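Local coordinates for long form salivary protein D7L1 (Aedes aegypti, PDB 3DXL) that binds and sequesters biogenic amines and leukotrienes of the vertebrate host in two separate pockets to modulate mosquito blood feeding, and has vasodilating activity, at residues M30-W34 with S44-F50; Y61-K67 with S101-D105; I73-F77 with K88-Y92; V193-Y199 with F264-E268. All blocks are in the same frame, centred on the assembly; numbering follows the deposited sequence.

Contact 1: M30-W34 with S44-F50; sequences MLAKW and SPATQCF
Trp34 and Phe50 form the dense part of this contact, an offset stack in which the six-membered ring of Trp34 and the ring of Phe50 have planes 4° from parallel, with centroids 4.4 Å apart. Phe50 CG sits 3.6 Å from Trp34 CE3, and Phe50 CB adds a CH-pi contact over the same six-membered ring. With CG anti to the backbone N of Phe50 (chi1 165°), the phenyl ring lies flat against the indole. A large flat residue suits the gap here, because the axes of the two short helical segments come no nearer than 12.0 Å. Thr47 meets the indole obliquely, its CA 3.5 Å from Trp34 CZ2; Ala46, small enough to let the ring close in, places its CB 4.1 Å from Trp34 CH2. The polar ends are served by the connecting chain: Trp34 NE1 donates to Glu40 O, and Thr47 OG1 bonds to Pro41 O. Toward the start of helix 45-58 the packing thins. Met30 reaches Ser44 there, but both were modelled in two conformations, so their detailed fit is doubtful; in the conformer given, Ser44 OG caps the helix by a weak bond from Ala46 N. Met17 of helix 6-20 also touches the side chains of both Trp34 and Phe50, giving the apolar interhelical core of a PBP/GOBP (odorant-binding) domain, near Trp37 of the leukotriene site.

Contact 2: Y61-K67 with S101-D105; sequences YDPVAQK and STNND
Three hydrogen bonds join Tyr61 and Gln66 to the backbone of 102-104. Tyr61 OH donates to Thr102 O at 2.7 Å, from 31° outside the carbonyl plane, the oxygen at the edge of the ring, near its plane. Gln66 grips the same loop twice: its backbone O accepts from Thr102 N at 3.0 Å, and its side-chain OE1 accepts from Asn104 N at 2.9 Å, in the carbonyl plane and on a lone pair. Glutamine suits the place because its chain, extended beyond CG, carries an amide oxygen two residues further along. Asn104 crosses the Gln66 side chain at about a right angle; Asn104 CB is 3.4 Å from Tyr61 OH, while Asn104 OD1, hydrogen-bonded to Lys52 NZ, comes within 3.7 Å of Pro63 CB. Lys67 CG lies alongside Ser101 OG.

The next shell sets Gln66 in position. Asp62 OD1 accepts at 3.0 Å from Val64 N (an Asx turn) and from Ala65 N (the wider Asx motif), both on the same face of its carboxylate, shaping the reversal; Gln66 and Lys67 then face Asp62 as a G1 beta bulge, with Gln66 in the left-handed region. The hairpin of strands 61-62 and 67-68 is thus tied to the loop between helices 86-97 and 106-119, while Tyr61 packs on Val109 of helix 106-119 and on Leu55 and Val56 of helix 45-58.

Contact 3: I73-F77 with K88-Y92; sequences IQEQF and KVEAY
Ile73 and Phe77 meet Val89 and Tyr92 where helices 71-79 and 86-97 run as a near-antiparallel pair within the odorant-binding (PBP/GOBP) domain, their short segments at 159° with axes 10.4 Å apart at closest approach. Two aliphatic-on-aromatic contacts, one donated by each helix, organise the interface. Ile73 CD1 stands over the centre of the Tyr92 ring, 3.7 Å from its centroid and 13° off the normal. In return, Val89 CG2 is centred over the Phe77 ring, 3.8 Å from the centroid. Both are CH-pi contacts made through a methyl group that points at the flat of a ring.

Between them the branched side chains of Ile73 and Val89 lie side by side, running opposite ways, touching through Ile73 CG2 and Val89 CG1 at 3.7 Å. Beta-branched residues suit this middle position: the two methyls of Val89 divide the work, CG1 meeting Ile73 and the CD2 side of Phe77 while CG2 takes the ring face. For Phe77 the torsion matters, CG being anti to the backbone N (chi1 -176°), which carries the ring across to Val89. Tyr92 is amphipathic: its ring lies in the apolar layer, yet its OH hydrogen-bonds to Tyr113 OH and to a probable crystallisation glycerol. The Tyr92 side chain is about 6 Å from that of Trp37 of the leukotriene site. Leu127 of helix 121-127 packs on both Ile73 and Phe77. On the exposed side the chemistry turns polar: a water donates to Gln74 OE1 and to Glu90 OE2, 3.2 Å from each.

Contact 4: V193-Y199 with F264-E268; sequences VMKGIRY and FDYRE
Ile197 and Arg267 bring the backbones nearest, CA to CA 7.7 Å, where helix 184-196 has just ended and the chain turns through left-handed Arg198 against the side of helix 257-271. Weak backbone bonds from Tyr199 N to Met194 O and from Arg198 N to Lys195 O match a Schellman motif, and the turn presents Ile197 and Tyr199 to the second helix.

Arg267 spreads its guanidinium group flat against Ile197, with CB of Ile197 3.7 Å above its plane and over its centre. Chi1 (-179°), with CG anti to the backbone N, sets Arg267 CG 3.8 Å from Ile197 CG2, and the bend at chi2 (55°) turns the rest of the chain toward Ile197. Arginine suits this buried place, since the flat group accepts hydrocarbon over its face while its N-H groups reach charges around the rim. Tyr199 passes the same guanidinium obliquely, the two planes 72° apart. Phe264 fills the other half: Tyr199 CE2 meets Phe264 CD1 at 3.7 Å, at the edge of the Phe264 ring, Val193 CG1 lies 3.9 Å from Phe264 CZ, and Met194 SD approaches Phe264 CE1 at 4.2 Å in an oblique Met-aromatic contact.

Arg267 NH1 forms salt bridges with Glu210 and Asp214, and Tyr199 OH bonds to that same Asp214. These links and the apolar cluster join three helices beside Asp265 and Glu268, the two residues that helix 257-271 contributes to the noradrenaline site. A buried arginine is thereby supplied with counter-charge from helix 208-217, which probably offsets the cost of burial.

How the contacts relate
Contacts 1, 2 and 3 all belong to the N-terminal odorant-binding domain, where lipids bind, whereas contact 4 lies in the C-terminal half, which takes biogenic amines, its centre about 9 Å from that of the chain. Contacts 1 and 4 are buried; contacts 2 and 3 are partly buried. Helix 45-58 supplies contact 1 and runs on to the hairpin of contact 2, and the helix pair of contact 3 falls in sequence between the two segments of contact 2. The chemistry follows: ring stacking in contact 1, side-chain and backbone hydrogen bonds to a loop's backbone in contact 2, methyl-on-ring packing with a bridging water in contact 3, and a charged group among hydrophobic ones in contact 4.

Contact 1: M30-W34 with S44-F50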
loop_
_atom_site.group_PDB
_atom_site.type_symbol
_atom_site.label_atom_id
_atom_site.label_comp_id
_atom_site.label_asym_id
_atom_site.label_seq_id
_atom_site.Cartn_x
_atom_site.Cartn_y
_atom_site.Cartn_z
ATOM N N MET A 30 8.451 -8.157 -18.672
ATOM C CA MET A 30 9.030 -7.596 -17.455
ATOM C C MET A 30 8.212 -7.974 -16.221
ATOM O O MET A 30 8.778 -8.398 -15.210
ATOM C CB MET A 30 9.215 -6.082 -17.564
ATOM C CG MET A 30 10.249 -5.677 -18.601
ATOM S SD MET A 30 11.288 -4.330 -18.032
ATOM C CE MET A 30 11.694 -3.500 -19.558
ATOM N N LEU A 31 6.892 -7.847 -16.316
ATOM C CA LEU A 31 6.022 -8.210 -15.208
ATOM C C LEU A 31 6.264 -9.657 -14.762
ATOM O O LEU A 31 6.360 -9.933 -13.563
ATOM C CB LEU A 31 4.557 -7.990 -15.596
ATOM C CG LEU A 31 3.502 -8.461 -14.597
ATOM C CD1 LEU A 31 3.621 -7.781 -13.240
ATOM C CD2 LEU A 31 2.113 -8.246 -15.183
ATOM N N ALA A 32 6.363 -10.567 -15.725
ATOM C CA ALA A 32 6.554 -11.988 -15.431
ATOM C C ALA A 32 7.826 -12.258 -14.630
ATOM O O ALA A 32 7.842 -13.136 -13.768
ATOM C CB ALA A 32 6.550 -12.802 -16.714
ATOM N N LYS A 33 8.888 -11.514 -14.933
ATOM C CA LYS A 33 10.161 -11.646 -14.228
ATOM C C LYS A 33 10.123 -10.966 -12.868
ATOM O O LYS A 33 10.451 -11.580 -11.845
ATOM C CB LYS A 33 11.295 -11.067 -15.068
ATOM C CG LYS A 33 11.656 -11.926 -16.269
ATOM C CD LYS A 33 12.802 -11.338 -17.086
ATOM C CE LYS A 33 12.313 -10.312 -18.102
ATOM N NZ LYS A 33 13.332 -10.026 -19.152
ATOM N N TRP A 34 9.729 -9.696 -12.839
ATOM C CA TRP A 34 9.742 -8.948 -11.585
ATOM C C TRP A 34 8.882 -9.608 -10.503
ATOM O O TRP A 34 9.268 -9.639 -9.333
ATOM C CB TRP A 34 9.294 -7.501 -11.792
ATOM C CG TRP A 34 10.106 -6.687 -12.762
ATOM C CD1 TRP A 34 11.249 -7.060 -13.432
ATOM C CD2 TRP A 34 9.822 -5.344 -13.174
ATOM N NE1 TRP A 34 11.681 -6.023 -14.228
ATOM C CE2 TRP A 34 10.826 -4.959 -14.088
ATOM C CE3 TRP A 34 8.822 -4.418 -12.839
ATOM C CZ2 TRP A 34 10.850 -3.693 -14.686
ATOM C CZ3 TRP A 34 8.845 -3.162 -13.435
ATOM C CH2 TRP A 34 9.853 -2.810 -14.345
ATOM N N SER A 44 17.843 -2.048 -18.197
ATOM C CA SER A 44 16.636 -1.278 -18.466
ATOM C C SER A 44 16.393 -0.238 -17.376
ATOM O O SER A 44 16.353 -0.586 -16.197
ATOM C CB SER A 44 15.436 -2.222 -18.560
ATOM O OG SER A 44 14.220 -1.497 -18.562
ATOM N N PRO A 45 16.217 1.046 -17.764
ATOM C CA PRO A 45 15.827 2.064 -16.780
ATOM C C PRO A 45 14.553 1.690 -15.997
ATOM O O PRO A 45 14.459 2.010 -14.820
ATOM C CB PRO A 45 15.617 3.324 -17.633
ATOM C CG PRO A 45 16.476 3.091 -18.842
ATOM C CD PRO A 45 16.399 1.624 -19.112
ATOM N N ALA A 46 13.613 0.998 -16.635
ATOM C CA ALA A 46 12.392 0.589 -15.947
ATOM C C ALA A 46 12.709 -0.364 -14.786
ATOM O O ALA A 46 12.221 -0.181 -13.675
ATOM C CB ALA A 46 11.433 -0.044 -16.920
ATOM N N THR A 47 13.570 -1.349 -15.033
ATOM C CA THR A 47 13.962 -2.294 -13.994
ATOM C C THR A 47 14.700 -1.584 -12.873
ATOM O O THR A 47 14.484 -1.853 -11.687
ATOM C CB THR A 47 14.864 -3.381 -14.578
ATOM O OG1 THR A 47 14.187 -4.006 -15.668
ATOM C CG2 THR A 47 15.218 -4.427 -13.528
ATOM N N GLN A 48 15.578 -0.672 -13.259
ATOM C CA GLN A 48 16.377 0.053 -12.286
ATOM C C GLN A 48 15.504 0.888 -11.353
ATOM O O GLN A 48 15.690 0.875 -10.137
ATOM C CB GLN A 48 17.414 0.917 -12.993
ATOM C CG GLN A 48 18.421 0.076 -13.763
ATOM C CD GLN A 48 19.175 0.844 -14.822
ATOM O OE1 GLN A 48 19.126 2.072 -14.886
ATOM N NE2 GLN A 48 19.888 0.107 -15.670
ATOM N N CYS A 49 14.531 1.599 -11.919
ATOM C CA CYS A 49 13.660 2.425 -11.092
ATOM C C CYS A 49 12.669 1.600 -10.289
ATOM O O CYS A 49 12.326 1.976 -9.172
ATOM C CB CYS A 49 12.942 3.488 -11.920
ATOM S SG CYS A 49 14.035 4.840 -12.429
ATOM N N PHE A 50 12.220 0.476 -10.845
ATOM C CA PHE A 50 11.418 -0.480 -10.074
ATOM C C PHE A 50 12.186 -0.927 -8.824
ATOM O O PHE A 50 11.664 -0.903 -7.708
ATOM C CB PHE A 50 11.051 -1.706 -10.921
ATOM C CG PHE A 50 10.542 -2.872 -10.110
ATOM C CD1 PHE A 50 9.339 -2.784 -9.412
ATOM C CD2 PHE A 50 11.265 -4.067 -10.034
ATOM C CE1 PHE A 50 8.880 -3.847 -8.641
ATOM C CE2 PHE A 50 10.798 -5.140 -9.279
ATOM C CZ PHE A 50 9.604 -5.028 -8.577
#

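Contact 2: Y61-K67 with S101-D105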
loop_
_atom_site.group_PDB
_atom_site.type_symbol
_atom_site.label_atom_id
_atom_site.label_comp_id
_atom_site.label_asym_id
_atom_site.label_seq_id
_atom_site.Cartn_x
_atom_site.Cartn_y
_atom_site.Cartn_z
ATOM N N TYR A 61 17.063 1.213 1.128
ATOM C CA TYR A 61 17.808 2.372 0.654
ATOM C C TYR A 61 17.171 3.621 1.227
ATOM O O TYR A 61 15.966 3.851 1.078
ATOM C CB TYR A 61 17.924 2.450 -0.880
ATOM C CG TYR A 61 18.704 3.669 -1.339
ATOM C CD1 TYR A 61 20.100 3.717 -1.210
ATOM C CD2 TYR A 61 18.050 4.791 -1.854
ATOM C CE1 TYR A 61 20.812 4.837 -1.599
ATOM C CE2 TYR A 61 18.760 5.919 -2.246
ATOM C CZ TYR A 61 20.138 5.929 -2.115
ATOM O OH TYR A 61 20.816 7.054 -2.506
ATOM N N ASP A 62 17.998 4.413 1.894
ATOM C CA ASP A 62 17.583 5.657 2.508
ATOM C C ASP A 62 18.036 6.804 1.604
ATOM O O ASP A 62 19.227 7.121 1.562
ATOM C CB ASP A 62 18.197 5.753 3.907
ATOM C CG ASP A 62 17.778 7.002 4.657
ATOM O OD1 ASP A 62 17.371 7.994 4.014
ATOM O OD2 ASP A 62 17.891 6.986 5.897
ATOM N N PRO A 63 17.092 7.417 0.861
ATOM C CA PRO A 63 17.429 8.453 -0.112
ATOM C C PRO A 63 17.908 9.758 0.524
ATOM O O PRO A 63 18.559 10.553 -0.152
ATOM C CB PRO A 63 16.112 8.672 -0.864
ATOM C CG PRO A 63 15.064 8.280 0.107
ATOM C CD PRO A 63 15.640 7.146 0.892
ATOM N N VAL A 64 17.578 9.962 1.800
ATOM C CA VAL A 64 18.025 11.132 2.559
ATOM C C VAL A 64 19.487 10.929 2.972
ATOM O O VAL A 64 20.334 11.804 2.766
ATOM C CB VAL A 64 17.125 11.390 3.802
ATOM C CG1 VAL A 64 17.615 12.598 4.599
ATOM C CG2 VAL A 64 15.663 11.597 3.389
ATOM N N ALA A 65 19.777 9.756 3.535
ATOM C CA ALA A 65 21.133 9.398 3.940
ATOM C C ALA A 65 22.031 9.116 2.734
ATOM O O ALA A 65 23.259 9.169 2.855
ATOM C CB ALA A 65 21.101 8.191 4.872
ATOM N N GLN A 66 21.419 8.838 1.581
ATOM C CA GLN A 66 22.112 8.362 0.369
ATOM C C GLN A 66 23.007 7.152 0.666
ATOM O O GLN A 66 24.166 7.073 0.227
ATOM C CB GLN A 66 22.848 9.492 -0.374
ATOM C CG GLN A 66 21.890 10.411 -1.147
ATOM C CD GLN A 66 22.576 11.274 -2.188
ATOM O OE1 GLN A 66 22.396 11.079 -3.395
ATOM N NE2 GLN A 66 23.361 12.239 -1.729
ATOM N N LYS A 67 22.442 6.222 1.431
ATOM C CA LYS A 67 23.096 4.977 1.820
ATOM C C LYS A 67 22.041 3.898 1.970
ATOM O O LYS A 67 20.853 4.191 2.162
ATOM C CB LYS A 67 23.757 5.090 3.195
ATOM C CG LYS A 67 24.698 6.227 3.421
ATOM C CD LYS A 67 25.003 6.307 4.901
ATOM C CE LYS A 67 25.935 7.445 5.192
ATOM N NZ LYS A 67 26.461 7.329 6.551
ATOM N N SER A 101 28.222 3.988 0.272
ATOM C CA SER A 101 27.291 5.092 0.108
ATOM C C SER A 101 27.024 5.259 -1.385
ATOM O O SER A 101 27.923 5.093 -2.210
ATOM C CB SER A 101 27.855 6.355 0.741
ATOM O OG SER A 101 27.970 6.160 2.135
ATOM N N THR A 102 25.770 5.515 -1.738
ATOM C CA THR A 102 25.345 5.409 -3.125
ATOM C C THR A 102 24.407 6.552 -3.493
ATOM O O THR A 102 23.483 6.871 -2.737
ATOM C CB THR A 102 24.662 4.031 -3.369
ATOM O OG1 THR A 102 25.606 2.977 -3.135
ATOM C CG2 THR A 102 24.126 3.904 -4.786
ATOM N N ASN A 103 24.650 7.150 -4.656
ATOM C CA ASN A 103 23.835 8.251 -5.173
ATOM C C ASN A 103 22.364 7.879 -5.348
ATOM O O ASN A 103 22.044 6.750 -5.717
ATOM C CB ASN A 103 24.389 8.751 -6.512
ATOM C CG ASN A 103 25.770 9.382 -6.388
ATOM O OD1 ASN A 103 26.202 9.765 -5.299
ATOM N ND2 ASN A 103 26.464 9.497 -7.517
ATOM N N ASN A 104 21.490 8.848 -5.083
ATOM C CA ASN A 104 20.039 8.673 -5.166
ATOM C C ASN A 104 19.520 8.830 -6.599
ATOM O O ASN A 104 18.764 9.755 -6.912
ATOM C CB ASN A 104 19.343 9.651 -4.205
ATOM C CG ASN A 104 17.831 9.478 -4.174
ATOM O OD1 ASN A 104 17.316 8.375 -4.356
ATOM N ND2 ASN A 104 17.115 10.574 -3.945
ATOM N N ASP A 105 19.972 7.937 -7.471
ATOM C CA ASP A 105 19.406 7.774 -8.799
ATOM C C ASP A 105 19.176 6.288 -9.034
ATOM O O ASP A 105 19.865 5.445 -8.452
ATOM C CB ASP A 105 20.291 8.407 -9.887
ATOM C CG ASP A 105 21.666 7.768 -9.989
ATOM O OD1 ASP A 105 22.614 8.307 -9.368
ATOM O OD2 ASP A 105 21.810 6.752 -10.698
#

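Contact 3: I73-F77 with K88-Y92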
loop_
_atom_site.group_PDB
_atom_site.type_symbol
_atom_site.label_atom_id
_atom_site.label_comp_id
_atom_site.label_asym_id
_atom_site.label_seq_id
_atom_site.Cartn_x
_atom_site.Cartn_y
_atom_site.Cartn_z
ATOM N N ILE A 73 16.067 -5.185 7.899
ATOM C CA ILE A 73 16.267 -6.631 7.843
ATOM C C ILE A 73 16.135 -7.246 9.242
ATOM O O ILE A 73 15.439 -8.246 9.426
ATOM C CB ILE A 73 17.627 -6.983 7.197
ATOM C CG1 ILE A 73 17.622 -6.550 5.731
ATOM C CG2 ILE A 73 17.941 -8.486 7.347
ATOM C CD1 ILE A 73 19.007 -6.546 5.095
ATOM N N GLN A 74 16.791 -6.632 10.223
ATOM C CA GLN A 74 16.695 -7.112 11.601
ATOM C C GLN A 74 15.288 -6.920 12.186
ATOM O O GLN A 74 14.791 -7.796 12.892
ATOM C CB GLN A 74 17.761 -6.466 12.489
ATOM C CG GLN A 74 19.213 -6.805 12.091
ATOM C CD GLN A 74 19.551 -8.302 12.127
ATOM O OE1 GLN A 74 18.942 -9.089 12.864
ATOM N NE2 GLN A 74 20.544 -8.694 11.330
ATOM N N GLU A 75 14.639 -5.794 11.866
ATOM C CA GLU A 75 13.263 -5.555 12.300
ATOM C C GLU A 75 12.334 -6.612 11.720
ATOM O O GLU A 75 11.471 -7.157 12.415
ATOM C CB GLU A 75 12.785 -4.157 11.888
ATOM C CG GLU A 75 13.317 -3.023 12.748
ATOM C CD GLU A 75 12.970 -3.183 14.222
ATOM O OE1 GLU A 75 11.787 -3.431 14.547
ATOM O OE2 GLU A 75 13.893 -3.064 15.051
ATOM N N GLN A 76 12.532 -6.913 10.439
ATOM C CA GLN A 76 11.728 -7.900 9.749
ATOM C C GLN A 76 11.881 -9.299 10.353
ATOM O O GLN A 76 10.897 -10.003 10.584
ATOM C CB GLN A 76 12.058 -7.895 8.256
ATOM C CG GLN A 76 11.086 -8.677 7.395
ATOM C CD GLN A 76 9.716 -8.029 7.270
ATOM O OE1 GLN A 76 9.469 -6.946 7.794
ATOM N NE2 GLN A 76 8.827 -8.706 6.577
ATOM N N PHE A 77 13.122 -9.695 10.609
ATOM C CA PHE A 77 13.409 -11.010 11.177
ATOM C C PHE A 77 12.889 -11.144 12.614
ATOM O O PHE A 77 12.417 -12.206 13.007
ATOM C CB PHE A 77 14.913 -11.288 11.078
ATOM C CG PHE A 77 15.333 -12.654 11.552
ATOM C CD1 PHE A 77 14.630 -13.797 11.194
ATOM C CD2 PHE A 77 16.483 -12.790 12.326
ATOM C CE1 PHE A 77 15.055 -15.056 11.636
ATOM C CE2 PHE A 77 16.913 -14.039 12.764
ATOM C CZ PHE A 77 16.206 -15.170 12.417
ATOM N N LYS A 88 21.939 -16.782 8.033
ATOM C CA LYS A 88 21.636 -16.301 6.685
ATOM C C LYS A 88 21.099 -14.869 6.709
ATOM O O LYS A 88 21.483 -14.046 5.887
ATOM C CB LYS A 88 20.678 -17.268 5.978
ATOM C CG LYS A 88 21.331 -18.629 5.693
ATOM C CD LYS A 88 20.435 -19.592 4.938
ATOM C CE LYS A 88 21.236 -20.753 4.337
ATOM N NZ LYS A 88 22.234 -21.339 5.279
ATOM N N VAL A 89 20.242 -14.567 7.681
ATOM C CA VAL A 89 19.733 -13.204 7.849
ATOM C C VAL A 89 20.887 -12.254 8.161
ATOM O O VAL A 89 20.987 -11.165 7.589
ATOM C CB VAL A 89 18.662 -13.133 8.954
ATOM C CG1 VAL A 89 18.281 -11.681 9.259
ATOM C CG2 VAL A 89 17.447 -13.941 8.547
ATOM N N GLU A 90 21.774 -12.685 9.056
ATOM C CA GLU A 90 22.944 -11.888 9.401
ATOM C C GLU A 90 23.877 -11.661 8.206
ATOM O O GLU A 90 24.382 -10.549 8.024
ATOM C CB GLU A 90 23.681 -12.479 10.614
ATOM C CG GLU A 90 22.902 -12.225 11.910
ATOM C CD GLU A 90 23.424 -12.950 13.135
ATOM O OE1 GLU A 90 24.231 -13.896 13.006
ATOM O OE2 GLU A 90 22.986 -12.568 14.243
ATOM N N ALA A 91 24.069 -12.693 7.379
ATOM C CA ALA A 91 24.900 -12.565 6.174
ATOM C C ALA A 91 24.300 -11.535 5.204
ATOM O O ALA A 91 25.022 -10.729 4.624
ATOM C CB ALA A 91 25.079 -13.915 5.493
ATOM N N TYR A 92 22.972 -11.544 5.069
ATOM C CA TYR A 92 22.261 -10.608 4.206
ATOM C C TYR A 92 22.371 -9.188 4.764
ATOM O O TYR A 92 22.717 -8.247 4.039
ATOM C CB TYR A 92 20.806 -11.074 4.062
ATOM C CG TYR A 92 19.835 -10.145 3.356
ATOM C CD1 TYR A 92 20.220 -9.383 2.258
ATOM C CD2 TYR A 92 18.507 -10.066 3.781
ATOM C CE1 TYR A 92 19.307 -8.551 1.613
ATOM C CE2 TYR A 92 17.591 -9.237 3.143
ATOM C CZ TYR A 92 17.993 -8.486 2.067
ATOM O OH TYR A 92 17.069 -7.673 1.440
HETATM O O HOH W 1 19.880 -11.896 14.008
#

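Contact 4: V193-Y199 with F264-E268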
loop_
_atom_site.group_PDB
_atom_site.type_symbol
_atom_site.label_atom_id
_atom_site.label_comp_id
_atom_site.label_asym_id
_atom_site.label_seq_id
_atom_site.Cartn_x
_atom_site.Cartn_y
_atom_site.Cartn_z
ATOM N N VAL A 193 -9.437 2.120 7.140
ATOM C CA VAL A 193 -9.577 2.345 5.701
ATOM C C VAL A 193 -8.538 3.350 5.187
ATOM O O VAL A 193 -7.848 3.084 4.201
ATOM C CB VAL A 193 -11.001 2.810 5.332
ATOM C CG1 VAL A 193 -11.086 3.163 3.861
ATOM C CG2 VAL A 193 -12.018 1.730 5.677
ATOM N N MET A 194 -8.432 4.494 5.858
ATOM C CA MET A 194 -7.520 5.556 5.417
ATOM C C MET A 194 -6.054 5.121 5.437
ATOM O O MET A 194 -5.276 5.514 4.572
ATOM C CB MET A 194 -7.714 6.821 6.257
ATOM C CG MET A 194 -9.088 7.455 6.115
ATOM S SD MET A 194 -9.354 8.354 4.568
ATOM C CE MET A 194 -8.500 9.905 4.913
ATOM N N LYS A 195 -5.682 4.309 6.423
ATOM C CA LYS A 195 -4.326 3.763 6.446
ATOM C C LYS A 195 -4.163 2.669 5.397
ATOM O O LYS A 195 -3.108 2.547 4.773
ATOM C CB LYS A 195 -3.958 3.267 7.844
ATOM C CG LYS A 195 -3.680 4.418 8.778
ATOM C CD LYS A 195 -3.401 3.958 10.185
ATOM C CE LYS A 195 -3.012 5.123 11.068
ATOM N NZ LYS A 195 -3.194 4.792 12.500
ATOM N N GLY A 196 -5.214 1.888 5.172
ATOM C CA GLY A 196 -5.160 0.803 4.200
ATOM C C GLY A 196 -5.006 1.253 2.765
ATOM O O GLY A 196 -4.462 0.529 1.936
ATOM N N ILE A 197 -5.504 2.446 2.454
ATOM C CA ILE A 197 -5.289 3.028 1.130
ATOM C C ILE A 197 -4.218 4.110 1.143
ATOM O O ILE A 197 -4.032 4.814 0.154
ATOM C CB ILE A 197 -6.588 3.550 0.506
ATOM C CG1 ILE A 197 -7.172 4.702 1.370
ATOM C CG2 ILE A 197 -7.521 2.359 0.285
ATOM C CD1 ILE A 197 -8.403 5.380 0.812
ATOM N N ARG A 198 -3.531 4.222 2.280
ATOM C CA ARG A 198 -2.297 5.010 2.396
ATOM C C ARG A 198 -2.508 6.524 2.318
ATOM O O ARG A 198 -1.577 7.282 2.079
ATOM C CB ARG A 198 -1.233 4.516 1.391
ATOM C CG ARG A 198 -0.404 3.318 1.877
ATOM C CD ARG A 198 -1.187 2.007 1.927
ATOM N NE ARG A 198 -0.330 0.883 2.303
ATOM C CZ ARG A 198 -0.729 -0.376 2.430
ATOM N NH1 ARG A 198 -1.994 -0.721 2.225
ATOM N NH2 ARG A 198 0.149 -1.312 2.779
ATOM N N TYR A 199 -3.745 6.972 2.540
ATOM C CA TYR A 199 -4.009 8.413 2.676
ATOM C C TYR A 199 -3.427 8.935 3.986
ATOM O O TYR A 199 -3.089 10.111 4.080
ATOM C CB TYR A 199 -5.503 8.723 2.649
ATOM C CG TYR A 199 -6.178 8.591 1.313
ATOM C CD1 TYR A 199 -5.547 8.010 0.219
ATOM C CD2 TYR A 199 -7.492 9.021 1.164
ATOM C CE1 TYR A 199 -6.199 7.880 -0.983
ATOM C CE2 TYR A 199 -8.150 8.894 -0.021
ATOM C CZ TYR A 199 -7.515 8.328 -1.099
ATOM O OH TYR A 199 -8.183 8.182 -2.281
ATOM N N PHE A 264 -12.461 7.949 -4.359
ATOM C CA PHE A 264 -12.463 6.982 -3.255
ATOM C C PHE A 264 -13.170 5.704 -3.700
ATOM O O PHE A 264 -12.709 4.602 -3.415
ATOM C CB PHE A 264 -13.193 7.623 -2.071
ATOM C CG PHE A 264 -12.779 7.145 -0.695
ATOM C CD1 PHE A 264 -11.484 7.327 -0.231
ATOM C CD2 PHE A 264 -13.731 6.625 0.188
ATOM C CE1 PHE A 264 -11.142 6.962 1.066
ATOM C CE2 PHE A 264 -13.383 6.256 1.488
ATOM C CZ PHE A 264 -12.079 6.430 1.915
ATOM N N ASP A 265 -14.278 5.852 -4.423
ATOM C CA ASP A 265 -14.980 4.696 -4.974
ATOM C C ASP A 265 -14.069 3.895 -5.901
ATOM O O ASP A 265 -14.016 2.664 -5.838
ATOM C CB ASP A 265 -16.227 5.105 -5.773
ATOM C CG ASP A 265 -17.411 5.493 -4.900
ATOM O OD1 ASP A 265 -17.374 5.351 -3.660
ATOM O OD2 ASP A 265 -18.396 5.960 -5.500
ATOM N N TYR A 266 -13.354 4.582 -6.786
ATOM C CA TYR A 266 -12.482 3.867 -7.717
ATOM C C TYR A 266 -11.291 3.229 -6.990
ATOM O O TYR A 266 -10.864 2.121 -7.341
ATOM C CB TYR A 266 -12.008 4.786 -8.838
ATOM C CG TYR A 266 -11.279 4.092 -9.977
ATOM C CD1 TYR A 266 -11.737 2.882 -10.505
ATOM C CD2 TYR A 266 -10.144 4.674 -10.553
ATOM C CE1 TYR A 266 -11.073 2.266 -11.562
ATOM C CE2 TYR A 266 -9.486 4.065 -11.614
ATOM C CZ TYR A 266 -9.957 2.869 -12.110
ATOM O OH TYR A 266 -9.326 2.261 -13.166
ATOM N N ARG A 267 -10.793 3.898 -5.953
ATOM C CA ARG A 267 -9.758 3.293 -5.125
ATOM C C ARG A 267 -10.251 2.005 -4.478
ATOM O O ARG A 267 -9.499 1.022 -4.420
ATOM C CB ARG A 267 -9.230 4.270 -4.076
ATOM C CG ARG A 267 -8.108 3.682 -3.199
ATOM C CD ARG A 267 -6.943 3.155 -4.039
ATOM N NE ARG A 267 -5.826 2.634 -3.255
ATOM C CZ ARG A 267 -4.832 3.375 -2.778
ATOM N NH1 ARG A 267 -4.824 4.698 -2.953
ATOM N NH2 ARG A 267 -3.824 2.787 -2.133
ATOM N N GLU A 268 -11.493 1.987 -3.992
ATOM C CA GLU A 268 -12.023 0.752 -3.410
ATOM C C GLU A 268 -11.985 -0.388 -4.433
ATOM O O GLU A 268 -11.598 -1.516 -4.108
ATOM C CB GLU A 268 -13.446 0.950 -2.879
ATOM C CG GLU A 268 -14.018 -0.276 -2.134
ATOM C CD GLU A 268 -14.600 -1.369 -3.041
ATOM O OE1 GLU A 268 -15.126 -1.044 -4.125
ATOM O OE2 GLU A 268 -14.537 -2.560 -2.655
#